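Local coordinates for EmGH1 (Erythrobacter marinus, PDB 5Z87), which probably hydrolyses beta-glucosidic bonds as a glycoside hydrolase family 3 enzyme, releasing glucose from oligosaccharides such as cellobiose, at residues Ala140-Gln145 against Val447-Tyr452. Numbering follows the deposited sequence.
Sequences ATQFPQ and VHLGGY
Q145 makes the one direct hydrogen bond between these two loops, its NE2 donating an N-H to G451 O at 3.2 Å along a bent path (142°), with the donor tilted 23° from the carbonyl plane. The side chain of Q145 swings out with CG anti to the backbone N (chi1 -175°) and then bends at chi2, which brings the amide beside the G450-G451 backbone. The same NE2 also bonds E194, whose OE1 takes the G451 N-H. Replacing Q145 by an alanine is likely to leave G451 O without this donor, cost E194 OE1 one of its two N-H partners and open a gap beside G450. Water extends the polar link: one molecule donates to F143 O (2.9 Å) and to L449 O (2.7 Å). The apolar part is Q142 crossing L449 at about a right angle, Q142 CG lying 3.9 Å from L449 CD1. The Q142 amide turns back to its own loop, NE2 bonding A140 O and L135 O, while OE1 is buried without a partner. Two domains meet here: 140-145 lies between strand 126-129 of the TIM-barrel-type domain and helix 146-150, F143 packing on helices 155-171 and 403-416; the loop after strand 436-440 carries Y452 to the DTT-occupied pocket.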
ATOM      1  N   ALA A 140       0.489 -37.396  10.570  1.00 25.58           N
ATOM      2  CA  ALA A 140       1.708 -37.064   9.832  1.00 21.09           C
ATOM      3  C   ALA A 140       2.605 -36.114  10.633  1.00 23.19           C
ATOM      4  O   ALA A 140       2.135 -35.366  11.495  1.00 20.40           O
ATOM      5  CB  ALA A 140       1.368 -36.438   8.479  1.00 24.13           C
ATOM      6  N   THR A 141       3.910 -36.161  10.337  1.00 18.30           N
ATOM      7  CA  THR A 141       4.905 -35.321  11.003  1.00 25.62           C
ATOM      8  C   THR A 141       4.686 -33.842  10.683  1.00 27.05           C
ATOM      9  O   THR A 141       4.668 -33.447   9.513  1.00 26.57           O
ATOM     10  CB  THR A 141       6.311 -35.731  10.583  1.00 23.26           C
ATOM     11  OG1 THR A 141       6.396 -37.156  10.522  1.00 28.67           O
ATOM     12  CG2 THR A 141       7.351 -35.194  11.572  1.00 25.13           C
ATOM     13  N   GLN A 142       4.558 -33.023  11.729  1.00 27.21           N
ATOM     14  CA  GLN A 142       4.309 -31.587  11.602  1.00 24.44           C
ATOM     15  C   GLN A 142       5.605 -30.823  11.851  1.00 27.65           C
ATOM     16  O   GLN A 142       6.000 -30.604  13.000  1.00 28.28           O
ATOM     17  CB  GLN A 142       3.221 -31.152  12.574  1.00 25.29           C
ATOM     18  CG  GLN A 142       1.873 -31.713  12.207  1.00 27.32           C
ATOM     19  CD  GLN A 142       1.579 -31.539  10.727  1.00 31.18           C
ATOM     20  OE1 GLN A 142       1.288 -30.432  10.275  1.00 28.79           O
ATOM     21  NE2 GLN A 142       1.650 -32.633   9.965  1.00 29.83           N
ATOM     22  N   PHE A 143       6.260 -30.413  10.775  1.00 24.09           N
ATOM     23  CA  PHE A 143       7.484 -29.635  10.874  1.00 24.92           C
ATOM     24  C   PHE A 143       7.175 -28.189  11.281  1.00 21.43           C
ATOM     25  O   PHE A 143       6.009 -27.784  11.391  1.00 19.23           O
ATOM     26  CB  PHE A 143       8.219 -29.745   9.547  1.00 23.18           C
ATOM     27  CG  PHE A 143       8.641 -31.145   9.224  1.00 21.34           C
ATOM     28  CD1 PHE A 143       9.819 -31.665   9.751  1.00 24.39           C
ATOM     29  CD2 PHE A 143       7.854 -31.957   8.415  1.00 23.99           C
ATOM     30  CE1 PHE A 143      10.215 -32.973   9.464  1.00 23.88           C
ATOM     31  CE2 PHE A 143       8.244 -33.263   8.116  1.00 23.04           C
ATOM     32  CZ  PHE A 143       9.421 -33.772   8.638  1.00 19.64           C
ATOM     33  N   PRO A 144       8.197 -27.375  11.580  1.00 21.05           N
ATOM     34  CA  PRO A 144       7.915 -25.963  11.868  1.00 22.20           C
ATOM     35  C   PRO A 144       7.244 -25.315  10.662  1.00 23.35           C
ATOM     36  O   PRO A 144       7.466 -25.708   9.516  1.00 22.57           O
ATOM     37  CB  PRO A 144       9.300 -25.361  12.138  1.00 24.28           C
ATOM     38  CG  PRO A 144      10.160 -26.520  12.525  1.00 22.75           C
ATOM     39  CD  PRO A 144       9.634 -27.679  11.728  1.00 28.90           C
ATOM     40  N   GLN A 145       6.398 -24.331  10.936  1.00 22.22           N
ATOM     41  CA  GLN A 145       5.705 -23.608   9.881  1.00 20.36           C
ATOM     42  C   GLN A 145       6.709 -23.011   8.889  1.00 21.01           C
ATOM     43  O   GLN A 145       7.904 -22.884   9.170  1.00 20.61           O
ATOM     44  CB  GLN A 145       4.811 -22.531  10.502  1.00 20.90           C
ATOM     45  CG  GLN A 145       3.928 -21.753   9.529  1.00 23.50           C
ATOM     46  CD  GLN A 145       3.023 -22.653   8.693  1.00 22.27           C
ATOM     47  OE1 GLN A 145       3.485 -23.395   7.818  1.00 24.32           O
ATOM     48  NE2 GLN A 145       1.726 -22.565   8.939  1.00 18.91           N
ATOM     49  N   VAL A 447      -0.152 -26.751  22.136  1.00 30.35           N
ATOM     50  CA  VAL A 447       0.713 -26.918  20.971  1.00 28.30           C
ATOM     51  C   VAL A 447       0.232 -25.974  19.874  1.00 27.97           C
ATOM     52  O   VAL A 447      -0.973 -25.827  19.649  1.00 30.02           O
ATOM     53  CB  VAL A 447       0.704 -28.383  20.493  1.00 32.07           C
ATOM     54  CG1 VAL A 447       1.599 -28.563  19.285  1.00 25.90           C
ATOM     55  CG2 VAL A 447       1.142 -29.321  21.614  1.00 33.71           C
ATOM     56  N   HIS A 448       1.160 -25.315  19.184  1.00 25.96           N
ATOM     57  CA  HIS A 448       0.780 -24.445  18.076  1.00 24.14           C
ATOM     58  C   HIS A 448       1.606 -24.787  16.854  1.00 26.46           C
ATOM     59  O   HIS A 448       2.837 -24.659  16.863  1.00 24.66           O
ATOM     60  CB  HIS A 448       0.902 -22.980  18.466  1.00 23.76           C
ATOM     61  CG  HIS A 448      -0.141 -22.578  19.452  1.00 27.81           C
ATOM     62  ND1 HIS A 448      -1.427 -22.253  19.074  1.00 31.05           N
ATOM     63  CD2 HIS A 448      -0.127 -22.552  20.807  1.00 24.98           C
ATOM     64  CE1 HIS A 448      -2.144 -21.985  20.154  1.00 27.83           C
ATOM     65  NE2 HIS A 448      -1.379 -22.158  21.216  1.00 27.05           N
ATOM     66  N   LEU A 449       0.920 -25.259  15.817  1.00 26.33           N
ATOM     67  CA  LEU A 449       1.568 -25.727  14.608  1.00 25.38           C
ATOM     68  C   LEU A 449       1.295 -24.844  13.399  1.00 27.70           C
ATOM     69  O   LEU A 449       2.042 -24.918  12.420  1.00 22.49           O
ATOM     70  CB  LEU A 449       1.121 -27.163  14.306  1.00 22.88           C
ATOM     71  CG  LEU A 449       1.422 -28.165  15.414  1.00 23.15           C
ATOM     72  CD1 LEU A 449       0.686 -29.465  15.126  1.00 21.52           C
ATOM     73  CD2 LEU A 449       2.925 -28.391  15.554  1.00 24.33           C
ATOM     74  N   GLY A 450       0.268 -24.007  13.447  1.00 25.68           N
ATOM     75  CA  GLY A 450      -0.006 -23.084  12.367  1.00 28.07           C
ATOM     76  C   GLY A 450      -1.071 -23.603  11.425  1.00 27.15           C
ATOM     77  O   GLY A 450      -1.547 -24.740  11.524  1.00 28.70           O
ATOM     78  N   GLY A 451      -1.446 -22.729  10.489  1.00 24.13           N
ATOM     79  CA  GLY A 451      -2.396 -23.113   9.466  1.00 22.82           C
ATOM     80  C   GLY A 451      -1.921 -24.324   8.685  1.00 25.11           C
ATOM     81  O   GLY A 451      -0.733 -24.652   8.639  1.00 19.56           O
ATOM     82  N   TYR A 452      -2.886 -25.023   8.098  1.00 24.20           N
ATOM     83  CA  TYR A 452      -2.588 -26.165   7.240  1.00 27.89           C
ATOM     84  C   TYR A 452      -1.916 -27.294   8.030  1.00 23.73           C
ATOM     85  O   TYR A 452      -0.950 -27.908   7.582  1.00 23.51           O
ATOM     86  CB  TYR A 452      -1.762 -25.712   6.025  1.00 20.47           C
ATOM     87  CG  TYR A 452      -2.675 -25.030   5.026  1.00 28.02           C
ATOM     88  CD1 TYR A 452      -2.941 -23.664   5.095  1.00 24.57           C
ATOM     89  CD2 TYR A 452      -3.333 -25.772   4.059  1.00 25.71           C
ATOM     90  CE1 TYR A 452      -3.817 -23.067   4.202  1.00 26.43           C
ATOM     91  CE2 TYR A 452      -4.196 -25.190   3.168  1.00 27.65           C
ATOM     92  CZ  TYR A 452      -4.442 -23.846   3.239  1.00 32.43           C
ATOM     93  OH  TYR A 452      -5.332 -23.312   2.348  1.00 27.68           O
TER
HETATM   94  O   HOH W   1       4.488 -25.915  13.022  1.00 24.89           O